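Local atomic coordinates of metal-dependent hydrolase (Lactobacillus plantarum, PDB entry 2F6K), a protein that binds manganese and, as a member of the amidohydrolase superfamily, probably catalyses the decarboxylation of 2-amino-3-carboxymuconate 6-semialdehyde. Residues S2-H7 and I296-A301; L97-E102 and T125-L130; V121-N126 and V151-N156; F238-A243 and L261-D266. All coordinates share one frame; numbering follows the deposited sequence.

Contact 1: residues S2-H7 and I296-A301; sequences SKIDFH and IFYDNA. With MN (manganese (II) ion), chain C.
Ile4 and Ala301 meet where the strand of residues 3-5 runs over the helix of residues 296-301, with their axes 6.0 Å apart at an angle of 73°. Both branches of Ile4 are used. With CG1 anti to the carbonyl carbon (chi1 -68°), CG2 falls anti to the backbone N and rests on Ala301 CB at 3.6 Å, whereas CG1 and CD1 lie against the CD1-CE1 side of the Tyr298 ring. The backbone adds one bond: Ile4 N donates to Phe297 O at 2.9 Å, nearly in line with that carbonyl. Phe297 is covered by Lys3, whose extended chain runs alongside it in the same direction until CE sits over one ring face, 4.2 Å from the ring centroid. The amine NZ is hydrogen-bonded to Asn47 O. With an alanine in place of Lys3, the ring face would probably lose its aliphatic cover and Asn47 O its charged donor. Farther along, Phe6 turns the edge of its ring to Ala301 CB, and His7 leaves the interface to bind manganese through NE2. Here the first strand of a TIM barrel is backed by the last helix of the chain, an arrangement typical of the amidohydrolase fold.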
loop_
_atom_site.group_PDB
_atom_site.type_symbol
_atom_site.label_atom_id
_atom_site.label_comp_id
_atom_site.label_asym_id
_atom_site.label_seq_id
_atom_site.Cartn_x
_atom_site.Cartn_y
_atom_site.Cartn_z
ATOM N N SER A 2 28.245 25.811 -27.322
ATOM C CA SER A 2 28.331 24.688 -26.347
ATOM C C SER A 2 27.121 24.672 -25.443
ATOM O O SER A 2 26.452 25.691 -25.278
ATOM C CB SER A 2 29.578 24.823 -25.483
ATOM O OG SER A 2 30.722 24.513 -26.246
ATOM N N LYS A 3 26.858 23.515 -24.844
ATOM C CA LYS A 3 25.723 23.356 -23.948
ATOM C C LYS A 3 26.168 23.138 -22.507
ATOM O O LYS A 3 27.310 22.744 -22.240
ATOM C CB LYS A 3 24.893 22.150 -24.378
ATOM C CG LYS A 3 24.776 21.992 -25.871
ATOM C CD LYS A 3 24.195 20.634 -26.250
ATOM C CE LYS A 3 24.206 20.437 -27.758
ATOM N NZ LYS A 3 23.998 19.022 -28.101
ATOM N N ILE A 4 25.248 23.403 -21.584
ATOM C CA ILE A 4 25.475 23.177 -20.161
ATOM C C ILE A 4 24.425 22.126 -19.784
ATOM O O ILE A 4 23.234 22.327 -20.016
ATOM C CB ILE A 4 25.261 24.459 -19.321
ATOM C CG1 ILE A 4 26.360 25.477 -19.636
ATOM C CG2 ILE A 4 25.287 24.109 -17.836
ATOM C CD1 ILE A 4 26.142 26.837 -19.011
ATOM N N ASP A 5 24.875 21.007 -19.224
ATOM C CA ASP A 5 23.990 19.899 -18.848
ATOM C C ASP A 5 23.556 19.963 -17.382
ATOM O O ASP A 5 24.377 19.785 -16.489
ATOM C CB ASP A 5 24.725 18.580 -19.100
ATOM C CG ASP A 5 23.790 17.396 -19.201
ATOM O OD1 ASP A 5 22.660 17.470 -18.654
ATOM O OD2 ASP A 5 24.201 16.389 -19.826
ATOM N N PHE A 6 22.273 20.189 -17.121
ATOM C CA PHE A 6 21.823 20.274 -15.734
ATOM C C PHE A 6 21.173 19.014 -15.175
ATOM O O PHE A 6 20.625 19.025 -14.067
ATOM C CB PHE A 6 20.863 21.448 -15.554
ATOM C CG PHE A 6 21.359 22.487 -14.596
ATOM C CD1 PHE A 6 21.791 23.728 -15.057
ATOM C CD2 PHE A 6 21.416 22.221 -13.231
ATOM C CE1 PHE A 6 22.272 24.694 -14.171
ATOM C CE2 PHE A 6 21.899 23.180 -12.334
ATOM C CZ PHE A 6 22.327 24.419 -12.806
ATOM N N HIS A 7 21.219 17.932 -15.942
ATOM C CA HIS A 7 20.646 16.663 -15.507
ATOM C C HIS A 7 21.508 15.559 -16.087
ATOM O O HIS A 7 21.231 15.028 -17.158
ATOM C CB HIS A 7 19.196 16.525 -15.984
ATOM C CG HIS A 7 18.477 15.334 -15.420
ATOM N ND1 HIS A 7 17.142 15.367 -15.080
ATOM C CD2 HIS A 7 18.895 14.068 -15.172
ATOM C CE1 HIS A 7 16.767 14.175 -14.649
ATOM N NE2 HIS A 7 17.812 13.368 -14.696
ATOM N N ILE A 296 17.797 27.413 -23.870
ATOM C CA ILE A 296 17.671 26.103 -23.260
ATOM C C ILE A 296 19.005 25.380 -23.142
ATOM O O ILE A 296 19.297 24.770 -22.119
ATOM C CB ILE A 296 16.691 25.230 -24.066
ATOM C CG1 ILE A 296 15.283 25.816 -23.963
ATOM C CG2 ILE A 296 16.718 23.795 -23.552
ATOM C CD1 ILE A 296 14.248 25.048 -24.736
ATOM N N PHE A 297 19.817 25.467 -24.185
ATOM C CA PHE A 297 21.116 24.807 -24.199
ATOM C C PHE A 297 22.219 25.479 -23.390
ATOM O O PHE A 297 23.105 24.799 -22.864
ATOM C CB PHE A 297 21.614 24.673 -25.640
ATOM C CG PHE A 297 21.062 23.490 -26.370
ATOM C CD1 PHE A 297 20.598 23.625 -27.679
ATOM C CD2 PHE A 297 21.033 22.236 -25.767
ATOM C CE1 PHE A 297 20.111 22.530 -28.379
ATOM C CE2 PHE A 297 20.546 21.127 -26.456
ATOM C CZ PHE A 297 20.082 21.276 -27.767
ATOM N N TYR A 298 22.183 26.805 -23.286
ATOM C CA TYR A 298 23.263 27.497 -22.592
ATOM C C TYR A 298 22.905 28.735 -21.757
ATOM O O TYR A 298 23.130 28.762 -20.547
ATOM C CB TYR A 298 24.335 27.874 -23.629
ATOM C CG TYR A 298 25.615 28.411 -23.046
ATOM C CD1 TYR A 298 26.609 27.551 -22.603
ATOM C CD2 TYR A 298 25.824 29.785 -22.911
ATOM C CE1 TYR A 298 27.780 28.043 -22.038
ATOM C CE2 TYR A 298 26.991 30.284 -22.346
ATOM C CZ TYR A 298 27.962 29.409 -21.912
ATOM O OH TYR A 298 29.120 29.889 -21.343
ATOM N N ASP A 299 22.352 29.756 -22.399
ATOM C CA ASP A 299 22.028 30.997 -21.698
ATOM C C ASP A 299 21.329 30.865 -20.342
ATOM O O ASP A 299 21.795 31.421 -19.350
ATOM C CB ASP A 299 21.226 31.931 -22.612
ATOM C CG ASP A 299 21.991 32.307 -23.887
ATOM O OD1 ASP A 299 23.242 32.260 -23.882
ATOM O OD2 ASP A 299 21.340 32.663 -24.893
ATOM N N ASN A 300 20.220 30.137 -20.284
ATOM C CA ASN A 300 19.510 29.995 -19.024
ATOM C C ASN A 300 20.375 29.405 -17.913
ATOM O O ASN A 300 20.407 29.944 -16.804
ATOM C CB ASN A 300 18.239 29.174 -19.225
ATOM C CG ASN A 300 17.252 29.874 -20.137
ATOM O OD1 ASN A 300 17.355 31.081 -20.348
ATOM N ND2 ASN A 300 16.290 29.130 -20.674
ATOM N N ALA A 301 21.079 28.315 -18.203
ATOM C CA ALA A 301 21.947 27.695 -17.208
ATOM C C ALA A 301 23.007 28.703 -16.768
ATOM O O ALA A 301 23.180 28.974 -15.576
ATOM C CB ALA A 301 22.621 26.463 -17.793
HETATM MN MN MN C . 17.879 11.385 -13.917
HETATM O O HOH W 1 16.048 10.737 -14.676
HETATM O O HOH W 2 18.327 9.155 -13.540
#

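Contact 2: residues L97-E102 and T125-L130; sequences LPIPYE and TNSRGL
Ile99 and Pro100 face Ser127 and Leu130 where two loops of the TIM barrel meet: one follows strand 91-95 and leads into helix 102-114, the other is a tight beta hairpin with a type I' turn from Ser127 to Leu130. Between the segments the contact is apolar, with no hydrogen bond crossing. Ile99 CG2 meets Ser127 CB at 3.9 Å and, more remotely, Leu130 CD1 at 4.5 Å. Leu130, its CG anti to the backbone N (chi1 -167°), points toward Pro100, though how closely its CD1 approaches is doubtful. Pro100 follows a cis peptide bond and also packs on Val136 of a second subunit.

The polar interactions lie within the hairpin or lead away from the contact. Ser127 and Leu130 exchange two backbone bonds, Ser127 N to Leu130 O at 2.9 Å and Leu130 N to Ser127 O at 3.0 Å, while Ser127 OG is bonded to His60 ND1. Arg128, at the turn, reaches a third subunit instead, where its NH2 bonds to Lys163 O and its carbonyl O to Asn164 ND2. The turn is further tied down by an Asx motif, in which Gly129 N donates to Asn126 OD1 at 2.9 Å, tilted 27° from the plane of the amide carbonyl.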
loop_
_atom_site.group_PDB
_atom_site.type_symbol
_atom_site.label_atom_id
_atom_site.label_comp_id
_atom_site.label_asym_id
_atom_site.label_seq_id
_atom_site.Cartn_x
_atom_site.Cartn_y
_atom_site.Cartn_z
ATOM N N LEU A 97 21.534 14.907 0.065
ATOM C CA LEU A 97 21.259 15.159 1.472
ATOM C C LEU A 97 20.823 13.887 2.191
ATOM O O LEU A 97 20.068 13.079 1.647
ATOM C CB LEU A 97 20.172 16.225 1.611
ATOM C CG LEU A 97 20.418 17.573 0.931
ATOM C CD1 LEU A 97 19.241 18.497 1.207
ATOM C CD2 LEU A 97 21.698 18.192 1.444
ATOM N N PRO A 98 21.286 13.704 3.436
ATOM C CA PRO A 98 20.947 12.527 4.238
ATOM C C PRO A 98 19.497 12.521 4.719
ATOM O O PRO A 98 19.215 12.247 5.886
ATOM C CB PRO A 98 21.953 12.598 5.382
ATOM C CG PRO A 98 22.069 14.065 5.606
ATOM C CD PRO A 98 22.168 14.611 4.190
ATOM N N ILE A 99 18.579 12.846 3.817
ATOM C CA ILE A 99 17.159 12.828 4.141
ATOM C C ILE A 99 16.838 11.366 4.447
ATOM O O ILE A 99 17.437 10.469 3.845
ATOM C CB ILE A 99 16.334 13.324 2.943
ATOM C CG1 ILE A 99 16.516 14.845 2.806
ATOM C CG2 ILE A 99 14.870 12.926 3.097
ATOM C CD1 ILE A 99 15.819 15.458 1.601
ATOM N N PRO A 100 15.869 11.092 5.342
ATOM C CA PRO A 100 14.979 11.931 6.150
ATOM C C PRO A 100 15.503 12.430 7.492
ATOM O O PRO A 100 14.708 12.749 8.373
ATOM C CB PRO A 100 13.791 11.018 6.364
ATOM C CG PRO A 100 14.496 9.721 6.689
ATOM C CD PRO A 100 15.574 9.665 5.594
ATOM N N TYR A 101 16.815 12.496 7.672
ATOM C CA TYR A 101 17.349 12.943 8.951
ATOM C C TYR A 101 17.548 14.450 8.928
ATOM O O TYR A 101 18.618 14.941 8.578
ATOM C CB TYR A 101 18.652 12.199 9.226
ATOM C CG TYR A 101 18.475 10.695 9.113
ATOM C CD1 TYR A 101 17.686 9.994 10.031
ATOM C CD2 TYR A 101 19.034 9.981 8.048
ATOM C CE1 TYR A 101 17.456 8.628 9.889
ATOM C CE2 TYR A 101 18.807 8.616 7.899
ATOM C CZ TYR A 101 18.018 7.949 8.821
ATOM O OH TYR A 101 17.784 6.602 8.681
ATOM N N GLU A 102 16.502 15.176 9.312
ATOM C CA GLU A 102 16.509 16.635 9.293
ATOM C C GLU A 102 17.753 17.355 9.802
ATOM O O GLU A 102 18.367 18.118 9.065
ATOM C CB GLU A 102 15.295 17.187 10.041
ATOM C CG GLU A 102 15.241 18.707 10.047
ATOM C CD GLU A 102 14.035 19.256 10.783
ATOM O OE1 GLU A 102 13.842 18.884 11.961
ATOM O OE2 GLU A 102 13.286 20.066 10.188
ATOM N N THR A 125 12.248 13.110 -4.866
ATOM C CA THR A 125 10.859 13.523 -4.749
ATOM C C THR A 125 10.340 12.909 -3.463
ATOM O O THR A 125 9.557 13.525 -2.742
ATOM C CB THR A 125 10.031 13.026 -5.934
ATOM O OG1 THR A 125 10.366 11.660 -6.206
ATOM C CG2 THR A 125 10.314 13.880 -7.170
ATOM N N ASN A 126 10.786 11.690 -3.175
ATOM C CA ASN A 126 10.402 11.005 -1.940
ATOM C C ASN A 126 11.502 10.025 -1.578
ATOM O O ASN A 126 12.089 9.383 -2.456
ATOM C CB ASN A 126 9.074 10.256 -2.098
ATOM C CG ASN A 126 9.265 8.779 -2.406
ATOM O OD1 ASN A 126 9.643 7.988 -1.537
ATOM N ND2 ASN A 126 9.008 8.402 -3.649
ATOM N N SER A 127 11.802 9.939 -0.289
ATOM C CA SER A 127 12.821 9.026 0.193
ATOM C C SER A 127 12.071 8.042 1.061
ATOM O O SER A 127 11.646 8.382 2.163
ATOM C CB SER A 127 13.871 9.778 1.012
ATOM O OG SER A 127 14.887 8.900 1.470
ATOM N N ARG A 128 11.882 6.833 0.539
ATOM C CA ARG A 128 11.149 5.784 1.246
ATOM C C ARG A 128 9.855 6.282 1.883
ATOM O O ARG A 128 9.499 5.847 2.977
ATOM C CB ARG A 128 12.014 5.124 2.336
ATOM C CG ARG A 128 13.136 4.225 1.810
ATOM C CD ARG A 128 13.773 3.419 2.946
ATOM N NE ARG A 128 12.919 2.326 3.412
ATOM C CZ ARG A 128 12.833 1.134 2.821
ATOM N NH1 ARG A 128 13.550 0.875 1.741
ATOM N NH2 ARG A 128 12.032 0.198 3.309
ATOM N N GLY A 129 9.157 7.198 1.220
ATOM C CA GLY A 129 7.901 7.666 1.780
ATOM C C GLY A 129 7.844 9.099 2.271
ATOM O O GLY A 129 6.755 9.644 2.461
ATOM N N LEU A 130 9.000 9.710 2.514
ATOM C CA LEU A 130 9.020 11.102 2.947
ATOM C C LEU A 130 9.147 11.944 1.677
ATOM O O LEU A 130 10.217 12.014 1.074
ATOM C CB LEU A 130 10.201 11.373 3.886
ATOM C CG LEU A 130 10.137 12.716 4.634
ATOM C CD1 LEU A 130 11.227 12.782 5.686
ATOM C CD2 LEU A 130 10.283 13.865 3.655
#

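Contact 3: residues V121-N126 and V151-N156; sequences VTVPTN and VALHPN. With MN (manganese (II) ion), chain C.
A first torsion of 44° at Thr125 sets OG1 between its own backbone N and carbonyl carbon, facing Asn156 N, which donates to it at 3.1 Å; OG1 is also hydrogen-bonded to Asp179 OD2. At Asn156, CG is swung anti to the carbonyl carbon (chi1 -88°), and ND2 lies beside Pro124 CB at 3.6 Å. Before Thr125 and Asn156, strands 121-124 and 151-154 pair in parallel with a 30° twist, as neighbours in a TIM barrel. Val121 O accepts from Ala152 N, and Val123 bonds through N to Ala152 O and through O to His154 N. Val123 CG2 touches Leu153 CD2 at 3.5 Å on the face shared with Val121 and Val151. Two donors grip His154 O from opposite faces of its plane, Thr125 N at 3.0 Å and Asn156 ND2 at 3.2 Å. Asn156 OD1 takes a further bond from His60 N, so a leucine in place of Asn156 would probably leave that N-H without its acceptor and His154 O with one donor fewer. His154 ND1 donates to Pro155 O at 3.1 Å, close to the ring plane, while NE2 holds manganese at 2.1 Å. Bonded at both nitrogens, the imidazole is probably held in its rotation, with Pro155 O as a second-shell support.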
loop_
_atom_site.group_PDB
_atom_site.type_symbol
_atom_site.label_atom_id
_atom_site.label_comp_id
_atom_site.label_asym_id
_atom_site.label_seq_id
_atom_site.Cartn_x
_atom_site.Cartn_y
_atom_site.Cartn_z
ATOM N N VAL A 121 21.943 21.645 -4.310
ATOM C CA VAL A 121 21.641 20.297 -3.864
ATOM C C VAL A 121 20.641 19.590 -4.768
ATOM O O VAL A 121 19.909 20.223 -5.537
ATOM C CB VAL A 121 21.060 20.284 -2.424
ATOM C CG1 VAL A 121 22.034 20.932 -1.460
ATOM C CG2 VAL A 121 19.719 20.993 -2.393
ATOM N N THR A 122 20.641 18.265 -4.680
ATOM C CA THR A 122 19.703 17.449 -5.431
ATOM C C THR A 122 18.937 16.680 -4.370
ATOM O O THR A 122 19.529 16.213 -3.400
ATOM C CB THR A 122 20.403 16.454 -6.385
ATOM O OG1 THR A 122 19.413 15.607 -6.984
ATOM C CG2 THR A 122 21.391 15.589 -5.651
ATOM N N VAL A 123 17.626 16.566 -4.538
ATOM C CA VAL A 123 16.814 15.852 -3.564
ATOM C C VAL A 123 15.813 14.908 -4.226
ATOM O O VAL A 123 15.336 15.153 -5.345
ATOM C CB VAL A 123 16.049 16.846 -2.639
ATOM C CG1 VAL A 123 17.045 17.721 -1.895
ATOM C CG2 VAL A 123 15.086 17.720 -3.459
ATOM N N PRO A 124 15.481 13.808 -3.542
ATOM C CA PRO A 124 14.529 12.842 -4.085
ATOM C C PRO A 124 13.111 13.337 -3.879
ATOM O O PRO A 124 12.804 13.922 -2.838
ATOM C CB PRO A 124 14.818 11.592 -3.266
ATOM C CG PRO A 124 15.122 12.162 -1.917
ATOM C CD PRO A 124 16.028 13.340 -2.255
ATOM N N THR A 125 12.248 13.110 -4.866
ATOM C CA THR A 125 10.859 13.523 -4.749
ATOM C C THR A 125 10.340 12.909 -3.463
ATOM O O THR A 125 9.557 13.525 -2.742
ATOM C CB THR A 125 10.031 13.026 -5.934
ATOM O OG1 THR A 125 10.366 11.660 -6.206
ATOM C CG2 THR A 125 10.314 13.880 -7.170
ATOM N N ASN A 126 10.786 11.690 -3.175
ATOM C CA ASN A 126 10.402 11.005 -1.940
ATOM C C ASN A 126 11.502 10.025 -1.578
ATOM O O ASN A 126 12.089 9.383 -2.456
ATOM C CB ASN A 126 9.074 10.256 -2.098
ATOM C CG ASN A 126 9.265 8.779 -2.406
ATOM O OD1 ASN A 126 9.643 7.988 -1.537
ATOM N ND2 ASN A 126 9.008 8.402 -3.649
ATOM N N VAL A 151 17.821 23.897 -5.867
ATOM C CA VAL A 151 17.375 22.603 -5.379
ATOM C C VAL A 151 16.770 21.838 -6.550
ATOM O O VAL A 151 15.719 22.212 -7.079
ATOM C CB VAL A 151 16.324 22.759 -4.269
ATOM C CG1 VAL A 151 15.724 21.420 -3.936
ATOM C CG2 VAL A 151 16.965 23.361 -3.027
ATOM N N ALA A 152 17.446 20.775 -6.971
ATOM C CA ALA A 152 16.959 19.975 -8.089
ATOM C C ALA A 152 16.280 18.703 -7.612
ATOM O O ALA A 152 16.914 17.853 -6.977
ATOM C CB ALA A 152 18.110 19.621 -9.029
ATOM N N LEU A 153 14.988 18.587 -7.915
ATOM C CA LEU A 153 14.218 17.406 -7.549
ATOM C C LEU A 153 14.557 16.288 -8.519
ATOM O O LEU A 153 14.800 16.534 -9.706
ATOM C CB LEU A 153 12.711 17.663 -7.663
ATOM C CG LEU A 153 12.003 18.769 -6.886
ATOM C CD1 LEU A 153 10.488 18.612 -7.072
ATOM C CD2 LEU A 153 12.358 18.691 -5.415
ATOM N N HIS A 154 14.609 15.063 -8.019
ATOM C CA HIS A 154 14.831 13.933 -8.907
ATOM C C HIS A 154 13.818 12.869 -8.521
ATOM O O HIS A 154 13.728 12.450 -7.361
ATOM C CB HIS A 154 16.252 13.374 -8.838
ATOM C CG HIS A 154 16.596 12.519 -10.017
ATOM N ND1 HIS A 154 16.015 11.287 -10.237
ATOM C CD2 HIS A 154 17.399 12.751 -11.084
ATOM C CE1 HIS A 154 16.446 10.799 -11.389
ATOM N NE2 HIS A 154 17.285 11.668 -11.923
ATOM N N PRO A 155 13.031 12.419 -9.502
ATOM C CA PRO A 155 12.016 11.406 -9.223
ATOM C C PRO A 155 12.548 10.073 -8.729
ATOM O O PRO A 155 13.621 9.616 -9.130
ATOM C CB PRO A 155 11.278 11.284 -10.560
ATOM C CG PRO A 155 12.379 11.497 -11.552
ATOM C CD PRO A 155 13.152 12.666 -10.953
ATOM N N ASN A 156 11.781 9.482 -7.823
ATOM C CA ASN A 156 12.068 8.169 -7.277
ATOM C C ASN A 156 10.781 7.374 -7.451
ATOM O O ASN A 156 9.714 7.949 -7.709
ATOM C CB ASN A 156 12.406 8.244 -5.791
ATOM C CG ASN A 156 13.875 8.484 -5.541
ATOM O OD1 ASN A 156 14.515 7.733 -4.804
ATOM N ND2 ASN A 156 14.425 9.536 -6.152
HETATM MN MN MN C . 17.879 11.385 -13.917
HETATM O O HOH W 1 16.048 10.737 -14.676
HETATM O O HOH W 2 18.327 9.155 -13.540
#

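Contact 4: residues F238-A243 and L261-D266; sequences FDVAGA and LLYGSD. With MN (manganese (II) ion), chain C.
Phe238 and Leu262 are joined by a short, straight backbone bond, Leu262 N to Phe238 O at 2.6 Å, that pairs the last two parallel strands of the barrel. This end of the contact is closely packed. Leu261 CD2 sits 4.1 Å from Phe238 CB, on the face that Leu252 of the connecting helix 248-252 covers. Val240 CG2 rests on Tyr263 CA at 3.9 Å, while a bond from Val240 N to Leu262 O is weak and doubtful. Next comes Gly264, where the backbones draw close: a CB there would be tight against Ala241 CB and close to Asp239 CG, so the absence of a side chain fits the tightness. Ala241 CB also touches Asp266 CB at 4.0 Å.

Past Ala241 the segments part. Direct contact gives way to a water molecule, which accepts from Gly242 N at 3.0 Å and donates to Ser265 O at 2.6 Å. Ala243 turns to Asp215 of a fourth subunit.

Two carboxylates serve the metal site. With chi1 at 78°, CG of Asp239 is wedged between the two backbone arms, a setting from which OD2 takes Ala241 N in an Asx turn and OD1 is hydrogen-bonded to His7 ND1, making Asp239 a second-shell support of that ligand. Asp266 OD1 binds manganese at 2.4 Å. Its OD2 accepts a bond from a manganese-bound water at 2.6 Å. One carboxylate thus contacts both the metal and its bound water, which probably helps to orient that water, an arrangement consistent with a role for it in the metal chemistry.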
loop_
_atom_site.group_PDB
_atom_site.type_symbol
_atom_site.label_atom_id
_atom_site.label_comp_id
_atom_site.label_asym_id
_atom_site.label_seq_id
_atom_site.Cartn_x
_atom_site.Cartn_y
_atom_site.Cartn_z
ATOM N N PHE A 238 12.889 24.303 -14.960
ATOM C CA PHE A 238 12.618 22.995 -15.532
ATOM C C PHE A 238 13.775 22.534 -16.399
ATOM O O PHE A 238 14.281 23.309 -17.214
ATOM C CB PHE A 238 11.379 23.054 -16.431
ATOM C CG PHE A 238 10.125 23.481 -15.729
ATOM C CD1 PHE A 238 9.370 22.563 -15.003
ATOM C CD2 PHE A 238 9.703 24.806 -15.785
ATOM C CE1 PHE A 238 8.209 22.961 -14.342
ATOM C CE2 PHE A 238 8.551 25.216 -15.131
ATOM C CZ PHE A 238 7.800 24.295 -14.407
ATOM N N ASP A 239 14.219 21.293 -16.231
ATOM C CA ASP A 239 15.255 20.801 -17.125
ATOM C C ASP A 239 14.417 20.127 -18.216
ATOM O O ASP A 239 13.207 19.973 -18.041
ATOM C CB ASP A 239 16.216 19.841 -16.406
ATOM C CG ASP A 239 15.664 18.442 -16.217
ATOM O OD1 ASP A 239 16.051 17.813 -15.207
ATOM O OD2 ASP A 239 14.887 17.951 -17.062
ATOM N N VAL A 240 15.008 19.754 -19.342
ATOM C CA VAL A 240 14.207 19.135 -20.395
ATOM C C VAL A 240 14.722 17.781 -20.855
ATOM O O VAL A 240 14.776 17.498 -22.056
ATOM C CB VAL A 240 14.082 20.063 -21.638
ATOM C CG1 VAL A 240 13.389 21.354 -21.255
ATOM C CG2 VAL A 240 15.453 20.344 -22.232
ATOM N N ALA A 241 15.110 16.943 -19.901
ATOM C CA ALA A 241 15.582 15.608 -20.232
ATOM C C ALA A 241 14.358 14.756 -20.600
ATOM O O ALA A 241 13.239 15.053 -20.176
ATOM C CB ALA A 241 16.313 15.002 -19.034
ATOM N N GLY A 242 14.562 13.711 -21.398
ATOM C CA GLY A 242 13.453 12.846 -21.772
ATOM C C GLY A 242 12.814 13.153 -23.112
ATOM O O GLY A 242 13.312 13.982 -23.879
ATOM N N ALA A 243 11.696 12.485 -23.384
ATOM C CA ALA A 243 10.962 12.652 -24.639
ATOM C C ALA A 243 10.074 13.894 -24.604
ATOM O O ALA A 243 8.848 13.807 -24.705
ATOM C CB ALA A 243 10.118 11.411 -24.902
ATOM N N LEU A 261 14.182 27.494 -18.559
ATOM C CA LEU A 261 14.239 26.171 -19.168
ATOM C C LEU A 261 15.692 25.743 -19.312
ATOM O O LEU A 261 16.491 26.427 -19.946
ATOM C CB LEU A 261 13.542 26.195 -20.528
ATOM C CG LEU A 261 12.061 26.585 -20.455
ATOM C CD1 LEU A 261 11.534 26.811 -21.862
ATOM C CD2 LEU A 261 11.268 25.503 -19.729
ATOM N N LEU A 262 16.035 24.604 -18.720
ATOM C CA LEU A 262 17.406 24.120 -18.752
ATOM C C LEU A 262 17.565 22.794 -19.479
ATOM O O LEU A 262 16.729 21.906 -19.356
ATOM C CB LEU A 262 17.910 23.967 -17.322
ATOM C CG LEU A 262 17.774 25.209 -16.440
ATOM C CD1 LEU A 262 18.003 24.822 -14.985
ATOM C CD2 LEU A 262 18.778 26.264 -16.884
ATOM N N TYR A 263 18.650 22.661 -20.230
ATOM C CA TYR A 263 18.928 21.433 -20.954
ATOM C C TYR A 263 19.355 20.337 -19.984
ATOM O O TYR A 263 19.959 20.623 -18.947
ATOM C CB TYR A 263 20.060 21.647 -21.959
ATOM C CG TYR A 263 20.558 20.353 -22.556
ATOM C CD1 TYR A 263 19.732 19.572 -23.364
ATOM C CD2 TYR A 263 21.841 19.894 -22.295
ATOM C CE1 TYR A 263 20.178 18.362 -23.895
ATOM C CE2 TYR A 263 22.294 18.693 -22.821
ATOM C CZ TYR A 263 21.460 17.935 -23.619
ATOM O OH TYR A 263 21.916 16.758 -24.155
ATOM N N GLY A 264 19.055 19.088 -20.342
ATOM C CA GLY A 264 19.430 17.937 -19.533
ATOM C C GLY A 264 19.560 16.713 -20.433
ATOM O O GLY A 264 18.763 16.538 -21.358
ATOM N N SER A 265 20.552 15.859 -20.183
ATOM C CA SER A 265 20.731 14.672 -21.022
ATOM C C SER A 265 20.307 13.374 -20.329
ATOM O O SER A 265 19.851 12.433 -20.978
ATOM C CB SER A 265 22.187 14.552 -21.479
ATOM O OG SER A 265 23.016 14.162 -20.408
ATOM N N ASP A 266 20.471 13.345 -19.012
ATOM C CA ASP A 266 20.116 12.201 -18.176
ATOM C C ASP A 266 20.997 10.976 -18.368
ATOM O O ASP A 266 20.547 9.856 -18.131
ATOM C CB ASP A 266 18.656 11.795 -18.392
ATOM C CG ASP A 266 18.012 11.248 -17.131
ATOM O OD1 ASP A 266 18.731 11.033 -16.131
ATOM O OD2 ASP A 266 16.785 11.039 -17.138
HETATM MN MN MN C . 17.879 11.385 -13.917
HETATM O O HOH W 3 17.408 12.922 -21.768
HETATM O O HOH W 1 16.048 10.737 -14.676
HETATM O O HOH W 2 18.327 9.155 -13.540
#

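Contacts 1, 3 and 4 draw on one eight-stranded parallel barrel, whereas contact 2 lies at its loops and subunit interfaces. Along the chain contact 1 encloses the rest: 2-7 meets 296-301, and contacts 2, 3 and 4 fall in between, contact 2 running into contact 3 through the shared Thr125 and Asn126. Contacts 1 and 4 are close (centres 9 Å apart), since strand 3-9 lies beside 261-262, where a backbone bond between Phe6 and Tyr263 joins the first strand to the last and closes the barrel. Contacts 1 and 2 stand on opposite sides of the chain's centre, 28 Å between centres. The manganese site gathers ligands from contacts 1, 3 and 4: His7, His154 and Asp266, with His9 completing the protein ligands.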